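Local atomic coordinates of putative surface-anchored fimbrial subunit (PDB entry 3HR6), a protein that probably forms the shaft of the pilus on the surface of Corynebacterium diphtheriae, as the major pilin built of tandem Ig-like modules. Residues Y224-R229 with Q283-E287. Sequence-based numbering, arbitrary orientation.
Sequences YQVGDR and QWDPE
The ring of Y224 carries Q283 on one face and the carbonyl oxygen of W284 at its edge. The R229 guanidinium has E287 OE1 near its edge, somewhat tilted from its plane, while R229 NH2 meets that oxygen from above the carboxylate plane. Q283 CB sits over the centre of the Y224 ring, 3.7 Å from the centroid, in a CH-pi contact. The extended Q283 chain runs back across the ring toward Y224 CB. Its amide stacks above the inner end of the ring, the two planes 23° apart. Q283 NE2 comes to 3.5 Å from Y224 CD2. Chi1 of 39° sets Y224 CG between the backbone N and the carbonyl carbon, and the ring reaches across to the segment 283-287. There Y224 OH donates a short hydrogen bond of 2.5 Å to W284 O. A water donates to Y224 OH and accepts from W284 N, so both polar backbone atoms of W284 are engaged. Further along, V226 CG1 packs 3.5 Å from D285 OD2, an oxygen that also pairs with K192. The R229 chain is bent and forms a salt bridge from NH2 to E287 OE1, 3.1 Å long. The guanidinium and carboxylate planes stand 67° apart. R229 NE bonds L193 O, and NH2 also bonds K192 O. E287 N donates to D285 OD1, 2.8 Å away, closing an Asx turn. The type II' turn V226-R229 joins strands 219-226 and 229-236. The loop packs against the end of this beta-hairpin, which belongs to a sheet of the Cna-B-like module of this pilin.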
loop_
_atom_site.group_PDB
_atom_site.type_symbol
_atom_site.label_atom_id
_atom_site.label_comp_id
_atom_site.label_asym_id
_atom_site.label_seq_id
_atom_site.Cartn_x
_atom_site.Cartn_y
_atom_site.Cartn_z
ATOM N N TYR A 224 -6.529 11.265 6.933
ATOM C CA TYR A 224 -6.246 11.496 8.319
ATOM C C TYR A 224 -4.751 11.332 8.552
ATOM O O TYR A 224 -4.100 10.592 7.826
ATOM C CB TYR A 224 -7.050 10.555 9.238
ATOM C CG TYR A 224 -7.219 9.136 8.760
ATOM C CD1 TYR A 224 -6.353 8.120 9.162
ATOM C CD2 TYR A 224 -8.229 8.782 7.845
ATOM C CE1 TYR A 224 -6.491 6.841 8.723
ATOM C CE2 TYR A 224 -8.376 7.498 7.404
ATOM C CZ TYR A 224 -7.515 6.506 7.827
ATOM O OH TYR A 224 -7.657 5.243 7.374
ATOM N N GLN A 225 -4.254 12.047 9.560
ATOM C CA GLN A 225 -2.853 12.033 9.898
ATOM C C GLN A 225 -2.603 10.921 10.880
ATOM O O GLN A 225 -3.334 10.783 11.853
ATOM C CB GLN A 225 -2.427 13.360 10.533
ATOM C CG GLN A 225 -2.421 14.526 9.577
ATOM C CD GLN A 225 -1.665 14.248 8.299
ATOM O OE1 GLN A 225 -0.427 14.307 8.245
ATOM N NE2 GLN A 225 -2.412 13.941 7.247
ATOM N N VAL A 226 -1.571 10.133 10.617
ATOM C CA VAL A 226 -1.050 9.187 11.592
ATOM C C VAL A 226 0.420 9.549 11.735
ATOM O O VAL A 226 1.192 9.352 10.799
ATOM C CB VAL A 226 -1.158 7.743 11.165
ATOM C CG1 VAL A 226 -0.412 6.872 12.184
ATOM C CG2 VAL A 226 -2.619 7.292 11.065
ATOM N N GLY A 227 0.772 10.134 12.870
ATOM C CA GLY A 227 2.071 10.761 13.023
ATOM C C GLY A 227 2.350 11.775 11.919
ATOM O O GLY A 227 1.538 12.678 11.658
ATOM N N ASP A 228 3.492 11.639 11.260
ATOM C CA ASP A 228 3.899 12.619 10.252
ATOM C C ASP A 228 3.517 12.171 8.849
ATOM O O ASP A 228 4.070 12.662 7.851
ATOM C CB ASP A 228 5.404 12.896 10.333
ATOM C CG ASP A 228 6.256 11.653 10.075
ATOM O OD1 ASP A 228 5.728 10.540 9.904
ATOM O OD2 ASP A 228 7.495 11.798 10.066
ATOM N N ARG A 229 2.605 11.212 8.764
ATOM C CA ARG A 229 2.129 10.743 7.473
ATOM C C ARG A 229 0.614 10.844 7.317
ATOM O O ARG A 229 -0.127 10.595 8.245
ATOM C CB ARG A 229 2.589 9.321 7.215
ATOM C CG ARG A 229 4.140 9.254 7.120
ATOM C CD ARG A 229 4.588 7.859 7.277
ATOM N NE ARG A 229 4.146 7.023 6.178
ATOM C CZ ARG A 229 4.339 5.705 6.084
ATOM N NH1 ARG A 229 4.898 5.034 7.072
ATOM N NH2 ARG A 229 3.882 5.052 5.027
ATOM N N GLN A 283 -10.450 5.111 12.365
ATOM C CA GLN A 283 -9.587 5.473 11.268
ATOM C C GLN A 283 -8.469 4.427 11.220
ATOM O O GLN A 283 -7.702 4.280 12.174
ATOM C CB GLN A 283 -9.094 6.904 11.424
ATOM C CG GLN A 283 -10.225 7.866 11.044
ATOM C CD GLN A 283 -9.854 9.291 11.104
ATOM O OE1 GLN A 283 -9.054 9.703 11.941
ATOM N NE2 GLN A 283 -10.472 10.099 10.229
ATOM N N TRP A 284 -8.455 3.660 10.152
ATOM C CA TRP A 284 -7.586 2.478 10.031
ATOM C C TRP A 284 -6.221 2.871 9.483
ATOM O O TRP A 284 -6.123 3.562 8.466
ATOM C CB TRP A 284 -8.256 1.470 9.121
ATOM C CG TRP A 284 -7.492 0.246 8.814
ATOM C CD1 TRP A 284 -6.993 -0.656 9.708
ATOM C CD2 TRP A 284 -7.227 -0.285 7.511
ATOM N NE1 TRP A 284 -6.390 -1.688 9.033
ATOM C CE2 TRP A 284 -6.514 -1.487 7.682
ATOM C CE3 TRP A 284 -7.480 0.164 6.211
ATOM C CZ2 TRP A 284 -6.075 -2.244 6.597
ATOM C CZ3 TRP A 284 -7.067 -0.587 5.144
ATOM C CH2 TRP A 284 -6.351 -1.781 5.327
ATOM N N ASP A 285 -5.174 2.467 10.201
ATOM C CA ASP A 285 -3.824 2.579 9.717
ATOM C C ASP A 285 -3.451 1.219 9.109
ATOM O O ASP A 285 -3.309 0.239 9.864
ATOM C CB ASP A 285 -2.848 2.925 10.857
ATOM C CG ASP A 285 -1.386 3.060 10.356
ATOM O OD1 ASP A 285 -1.120 2.732 9.190
ATOM O OD2 ASP A 285 -0.524 3.536 11.127
ATOM N N PRO A 286 -3.351 1.140 7.759
ATOM C CA PRO A 286 -3.069 -0.118 7.107
ATOM C C PRO A 286 -1.679 -0.656 7.424
ATOM O O PRO A 286 -1.417 -1.843 7.178
ATOM C CB PRO A 286 -3.185 0.220 5.617
ATOM C CG PRO A 286 -2.929 1.663 5.521
ATOM C CD PRO A 286 -3.376 2.265 6.803
ATOM N N GLU A 287 -0.809 0.197 7.953
ATOM C CA GLU A 287 0.547 -0.225 8.321
ATOM C C GLU A 287 0.691 -0.274 9.846
ATOM O O GLU A 287 1.765 -0.009 10.385
ATOM C CB GLU A 287 1.603 0.649 7.594
ATOM C CG GLU A 287 1.332 0.728 6.045
ATOM C CD GLU A 287 2.409 1.460 5.235
ATOM O OE1 GLU A 287 3.262 2.104 5.887
ATOM O OE2 GLU A 287 2.378 1.375 3.980
HETATM O O HOH W 1 -10.425 4.083 8.337
#